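Local coordinates for phosphotriesterase homology protein (Escherichia coli, PDB 1BF6) that hydrolyses phosphorylated glyceryl acetates and aromatic acetates and propionates, using two zinc ions held in a TIM-barrel fold, at residues 188-193 and 218-223; 223-228 and 266-271. One frame throughout, in Å; residues are numbered along the deposited sequence.

Contact 1. Residues 188-193 and 218-223. With SO4 (sulfate ion), chain E.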
loop_
_atom_site.group_PDB
_atom_site.type_symbol
_atom_site.label_atom_id
_atom_site.label_comp_id
_atom_site.label_asym_id
_atom_site.label_seq_id
_atom_site.Cartn_x
_atom_site.Cartn_y
_atom_site.Cartn_z
ATOM N N LEU A 188 8.480 4.905 -9.424
ATOM C CA LEU A 188 8.547 4.178 -10.696
ATOM C C LEU A 188 9.179 5.011 -11.820
ATOM O O LEU A 188 9.234 4.592 -12.975
ATOM C CB LEU A 188 7.164 3.645 -11.092
ATOM C CG LEU A 188 6.716 2.434 -10.273
ATOM C CD1 LEU A 188 5.228 2.150 -10.450
ATOM C CD2 LEU A 188 7.552 1.236 -10.667
ATOM N N LYS A 189 9.702 6.177 -11.453
ATOM C CA LYS A 189 10.364 7.090 -12.381
ATOM C C LYS A 189 11.023 8.201 -11.559
ATOM O O LYS A 189 10.816 8.273 -10.341
ATOM C CB LYS A 189 9.352 7.709 -13.356
ATOM C CG LYS A 189 8.373 8.663 -12.702
ATOM C CD LYS A 189 7.572 9.414 -13.729
ATOM C CE LYS A 189 6.481 10.224 -13.068
ATOM N NZ LYS A 189 5.638 10.886 -14.088
ATOM N N ASP A 190 11.857 9.018 -12.210
ATOM C CA ASP A 190 12.508 10.149 -11.551
ATOM C C ASP A 190 11.293 11.011 -11.234
ATOM O O ASP A 190 10.662 11.561 -12.135
ATOM C CB ASP A 190 13.470 10.873 -12.511
ATOM C CG ASP A 190 14.720 10.033 -12.862
ATOM O OD1 ASP A 190 14.943 8.980 -12.234
ATOM O OD2 ASP A 190 15.486 10.436 -13.770
ATOM N N ASN A 191 10.960 11.088 -9.952
ATOM C CA ASN A 191 9.749 11.773 -9.512
ATOM C C ASN A 191 9.970 12.734 -8.331
ATOM O O ASN A 191 9.030 13.047 -7.597
ATOM C CB ASN A 191 8.775 10.646 -9.112
ATOM C CG ASN A 191 7.309 11.073 -9.089
ATOM O OD1 ASN A 191 6.504 10.450 -8.398
ATOM N ND2 ASN A 191 6.952 12.080 -9.876
ATOM N N LEU A 192 11.191 13.242 -8.174
ATOM C CA LEU A 192 11.496 14.128 -7.048
ATOM C C LEU A 192 10.646 15.394 -6.945
ATOM O O LEU A 192 10.131 15.706 -5.875
ATOM C CB LEU A 192 12.989 14.487 -7.015
ATOM C CG LEU A 192 13.483 15.070 -5.693
ATOM C CD1 LEU A 192 13.184 14.112 -4.545
ATOM C CD2 LEU A 192 14.971 15.346 -5.788
ATOM N N ASP A 193 10.466 16.102 -8.055
ATOM C CA ASP A 193 9.682 17.334 -8.024
ATOM C C ASP A 193 8.302 17.108 -7.451
ATOM O O ASP A 193 7.925 17.760 -6.480
ATOM C CB ASP A 193 9.599 17.972 -9.406
ATOM C CG ASP A 193 10.942 18.481 -9.881
ATOM O OD1 ASP A 193 11.704 19.033 -9.050
ATOM O OD2 ASP A 193 11.246 18.320 -11.083
ATOM N N ASP A 218 16.429 0.122 -8.517
ATOM C CA ASP A 218 16.581 0.355 -7.073
ATOM C C ASP A 218 17.656 1.410 -6.793
ATOM O O ASP A 218 17.568 2.145 -5.802
ATOM C CB ASP A 218 16.947 -0.938 -6.326
ATOM C CG ASP A 218 15.741 -1.804 -5.990
ATOM O OD1 ASP A 218 14.580 -1.326 -6.053
ATOM O OD2 ASP A 218 15.953 -2.985 -5.644
ATOM N N GLU A 219 18.679 1.460 -7.646
ATOM C CA GLU A 219 19.755 2.438 -7.496
ATOM C C GLU A 219 19.189 3.859 -7.551
ATOM O O GLU A 219 19.653 4.758 -6.843
ATOM C CB GLU A 219 20.803 2.257 -8.601
ATOM C CG GLU A 219 21.934 3.280 -8.537
ATOM C CD GLU A 219 22.950 3.138 -9.671
ATOM O OE1 GLU A 219 22.747 2.279 -10.565
ATOM O OE2 GLU A 219 23.955 3.893 -9.668
ATOM N N LYS A 220 18.188 4.058 -8.405
ATOM C CA LYS A 220 17.554 5.361 -8.538
ATOM C C LYS A 220 16.573 5.632 -7.397
ATOM O O LYS A 220 16.379 6.782 -7.019
ATOM C CB LYS A 220 16.901 5.509 -9.903
ATOM C CG LYS A 220 17.917 5.593 -11.021
ATOM C CD LYS A 220 17.284 5.941 -12.350
ATOM C CE LYS A 220 18.370 6.107 -13.409
ATOM N NZ LYS A 220 17.836 6.624 -14.699
ATOM N N ARG A 221 15.977 4.575 -6.846
ATOM C CA ARG A 221 15.080 4.713 -5.696
ATOM C C ARG A 221 15.968 5.185 -4.528
ATOM O O ARG A 221 15.610 6.103 -3.782
ATOM C CB ARG A 221 14.422 3.368 -5.327
ATOM C CG ARG A 221 13.423 2.817 -6.357
ATOM C CD ARG A 221 12.710 1.581 -5.824
ATOM N NE ARG A 221 11.653 1.159 -6.744
ATOM C CZ ARG A 221 11.839 0.411 -7.833
ATOM N NH1 ARG A 221 13.048 -0.044 -8.151
ATOM N NH2 ARG A 221 10.828 0.212 -8.673
ATOM N N ILE A 222 17.147 4.572 -4.404
ATOM C CA ILE A 222 18.097 4.933 -3.351
ATOM C C ILE A 222 18.524 6.398 -3.487
ATOM O O ILE A 222 18.552 7.126 -2.490
ATOM C CB ILE A 222 19.325 3.951 -3.337
ATOM C CG1 ILE A 222 18.904 2.633 -2.674
ATOM C CG2 ILE A 222 20.519 4.571 -2.611
ATOM C CD1 ILE A 222 19.908 1.502 -2.833
ATOM N N ALA A 223 18.781 6.845 -4.719
ATOM C CA ALA A 223 19.182 8.231 -4.971
ATOM C C ALA A 223 18.059 9.194 -4.531
ATOM O O ALA A 223 18.337 10.244 -3.946
ATOM C CB ALA A 223 19.515 8.430 -6.429
HETATM S S SO4 E . 2.662 13.173 -13.647
HETATM O O1 SO4 E . 2.901 12.906 -15.064
HETATM O O2 SO4 E . 1.179 12.982 -13.328
HETATM O O3 SO4 E . 3.455 12.214 -12.716
HETATM O O4 SO4 E . 3.132 14.592 -13.326
#
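NH2 of Arg-221 is hydrogen-bonded to the hydroxyl of Thr-209 and weakly to O of Lys-212, and it is also where segment 188-193 meets the start of helix 218-230. It lies 4.0 Å from CD2 of Leu-188, and the methyl comes in at the edge of the guanidinium, near its plane. The two side chains lie alongside one another and point the same way. Within its own helix turn Arg-221 forms a salt bridge to Asp-218, NH1 to OD1 at 2.9 Å, but the N-H is badly aimed (120°) and the hydrogen bond is weak. NE forms a second salt bridge with Asp-187, just ahead of Leu-188. An arm extended from CG to NE carries the group to these partners, and holding it from several directions should fix its rotation. In this phosphotriesterase-family TIM barrel the loop after strand 181-183 leads into helix 192-200; the Leu-188 side chain sits about 4 Å from that of the zinc ligand His-185 and about 8 Å from a zinc ion, nearest atoms. Farther out, Asp-190 and Lys-220 meet at the surface with their side chains crossing at a slant. OD1 of Asp-190 touches CD of Lys-220 at 3.8 Å, while NZ stays 4.5 Å from that oxygen, too far for a salt bridge; the same OD1 is hydrogen-bonded to the hydroxyl of Tyr-216. Lys-189 turns away from the helix, and its extended chain lets NZ donate a hydrogen bond to O3 of a sulfate, 2.9 Å away, probably from the crystallisation liquor, which Met-163 N also binds.

Contact 2. Residues 223-228 and 266-271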
loop_
_atom_site.group_PDB
_atom_site.type_symbol
_atom_site.label_atom_id
_atom_site.label_comp_id
_atom_site.label_asym_id
_atom_site.label_seq_id
_atom_site.Cartn_x
_atom_site.Cartn_y
_atom_site.Cartn_z
ATOM N N ALA A 223 18.781 6.845 -4.719
ATOM C CA ALA A 223 19.182 8.231 -4.971
ATOM C C ALA A 223 18.059 9.194 -4.531
ATOM O O ALA A 223 18.337 10.244 -3.946
ATOM C CB ALA A 223 19.515 8.430 -6.429
ATOM N N MET A 224 16.803 8.828 -4.804
ATOM C CA MET A 224 15.674 9.671 -4.401
ATOM C C MET A 224 15.542 9.673 -2.884
ATOM O O MET A 224 15.272 10.716 -2.293
ATOM C CB MET A 224 14.355 9.228 -5.062
ATOM C CG MET A 224 14.265 9.573 -6.543
ATOM S SD MET A 224 12.556 9.786 -7.153
ATOM C CE MET A 224 12.022 8.100 -7.189
ATOM N N LEU A 225 15.753 8.526 -2.240
ATOM C CA LEU A 225 15.670 8.494 -0.781
ATOM C C LEU A 225 16.725 9.428 -0.173
ATOM O O LEU A 225 16.453 10.121 0.804
ATOM C CB LEU A 225 15.804 7.075 -0.241
ATOM C CG LEU A 225 14.589 6.181 -0.495
ATOM C CD1 LEU A 225 14.876 4.754 -0.030
ATOM C CD2 LEU A 225 13.355 6.752 0.231
ATOM N N HIS A 226 17.909 9.478 -0.782
ATOM C CA HIS A 226 18.970 10.359 -0.302
ATOM C C HIS A 226 18.568 11.828 -0.409
ATOM O O HIS A 226 18.882 12.627 0.473
ATOM C CB HIS A 226 20.277 10.118 -1.069
ATOM C CG HIS A 226 21.102 9.005 -0.504
ATOM N ND1 HIS A 226 22.084 9.216 0.441
ATOM C CD2 HIS A 226 21.041 7.664 -0.689
ATOM C CE1 HIS A 226 22.586 8.054 0.818
ATOM N NE2 HIS A 226 21.969 7.097 0.149
ATOM N N ALA A 227 17.863 12.180 -1.483
ATOM C CA ALA A 227 17.407 13.558 -1.691
ATOM C C ALA A 227 16.461 13.948 -0.550
ATOM O O ALA A 227 16.524 15.061 -0.030
ATOM C CB ALA A 227 16.699 13.689 -3.043
ATOM N N LEU A 228 15.618 13.008 -0.141
ATOM C CA LEU A 228 14.667 13.236 0.943
ATOM C C LEU A 228 15.387 13.326 2.289
ATOM O O LEU A 228 15.108 14.210 3.097
ATOM C CB LEU A 228 13.598 12.136 0.947
ATOM C CG LEU A 228 12.812 12.108 -0.377
ATOM C CD1 LEU A 228 11.762 11.008 -0.340
ATOM C CD2 LEU A 228 12.184 13.468 -0.664
ATOM N N PRO A 266 20.121 -3.099 3.158
ATOM C CA PRO A 266 21.585 -3.181 3.306
ATOM C C PRO A 266 22.285 -2.261 2.291
ATOM O O PRO A 266 23.240 -1.577 2.637
ATOM C CB PRO A 266 21.866 -4.652 3.045
ATOM C CG PRO A 266 20.716 -5.309 3.724
ATOM C CD PRO A 266 19.528 -4.445 3.241
ATOM N N GLN A 267 21.769 -2.176 1.061
ATOM C CA GLN A 267 22.360 -1.300 0.039
ATOM C C GLN A 267 22.172 0.164 0.415
ATOM O O GLN A 267 23.033 0.997 0.153
ATOM C CB GLN A 267 21.760 -1.569 -1.355
ATOM C CG GLN A 267 22.084 -2.956 -1.908
ATOM C CD GLN A 267 21.289 -3.322 -3.169
ATOM O OE1 GLN A 267 21.702 -4.195 -3.934
ATOM N NE2 GLN A 267 20.137 -2.685 -3.366
ATOM N N LEU A 268 21.029 0.463 1.035
ATOM C CA LEU A 268 20.714 1.813 1.482
ATOM C C LEU A 268 21.699 2.205 2.600
ATOM O O LEU A 268 22.268 3.294 2.582
ATOM C CB LEU A 268 19.270 1.861 1.995
ATOM C CG LEU A 268 18.682 3.249 2.260
ATOM C CD1 LEU A 268 18.792 4.099 1.003
ATOM C CD2 LEU A 268 17.223 3.115 2.699
ATOM N N ARG A 269 21.898 1.318 3.568
ATOM C CA ARG A 269 22.839 1.596 4.652
ATOM C C ARG A 269 24.263 1.749 4.088
ATOM O O ARG A 269 25.020 2.634 4.504
ATOM C CB ARG A 269 22.796 0.499 5.719
ATOM C CG ARG A 269 21.551 0.523 6.605
ATOM C CD ARG A 269 21.705 -0.362 7.821
ATOM N NE ARG A 269 21.966 -1.750 7.443
ATOM C CZ ARG A 269 21.108 -2.755 7.598
ATOM N NH1 ARG A 269 19.924 -2.560 8.169
ATOM N NH2 ARG A 269 21.451 -3.976 7.198
ATOM N N GLN A 270 24.602 0.930 3.095
ATOM C CA GLN A 270 25.923 1.001 2.472
ATOM C C GLN A 270 26.143 2.346 1.789
ATOM O O GLN A 270 27.245 2.894 1.826
ATOM C CB GLN A 270 26.124 -0.159 1.483
ATOM C CG GLN A 270 26.282 -1.523 2.170
ATOM C CD GLN A 270 25.895 -2.705 1.278
ATOM O OE1 GLN A 270 25.841 -2.594 0.042
ATOM N NE2 GLN A 270 25.608 -3.842 1.908
ATOM N N SER A 271 25.079 2.908 1.217
ATOM C CA SER A 271 25.176 4.199 0.550
ATOM C C SER A 271 25.231 5.365 1.539
ATOM O O SER A 271 25.370 6.517 1.123
ATOM C CB SER A 271 24.009 4.401 -0.430
ATOM O OG SER A 271 22.771 4.500 0.251
#
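His-226 reaches from helix 218-230 to Ser-271, across from it on segment 266-271. From CB, CG lies anti to the carbonyl carbon, and the imidazole swings out until its far edge faces the serine. On that edge CD2 is 3.7 Å from OG of Ser-271, CE1 comes 3.2 Å from the backbone O of Ser-271, and NE2 at the tip donates a hydrogen bond to OG of Ser-271 at 2.7 Å. The bond is nearly straight, 168° at the hydrogen, and OG lies almost in the ring plane. CB of Ser-271 is also close, 3.4 Å from NE2, and CD1 of Leu-268 lies obliquely to the ring, 4.5 Å from NE2. The serine hydroxyl in turn donates to O of Leu-268, 2.7 Å from OG; a chi1 of 66°, which tucks OG between the backbone N and the carbonyl carbon, turns it back toward that oxygen. Beside the polar pair, Leu-225 and Leu-268, both buried, cross at about a right angle, CD1 of Leu-225 lying 4.0 Å from CD2 of Leu-268 and almost as near its CD1. These are two outer helices of the TIM barrel, and Phe-273, in the loop beyond Ser-271, touches both leucines and sets its ring edge-to-face with that of His-226. The hydrogen bonds run in one direction, from NE2 through the serine hydroxyl to the carbonyl of Leu-268, so OG acts as acceptor and donor at once and ties His-226 to the backbone of the neighbouring helix, with its NE2 protonated.

How the contacts relate
Helix 218-230 carries both contacts, which share Ala-223 and have centres 10 Å apart. Contact 1 ties its first turns to a loop near the zinc site, whereas contact 2 joins its middle to segment 266-271, farther from the centre of the chain. Each is partly buried. Contact 1 pairs the buried Arg-221 with a leucine and, at the surface, sets Asp-190 near Lys-220 without a salt bridge or any hydrogen bond between the segments; in contact 2 the leucines are buried, and His-226 and Ser-271, partly exposed, share a direct hydrogen bond beside them. Met-224 links the two, its CE 3.4 Å from Lys-189 O, and Ile-222 packs by CG2 against OG of Ser-271.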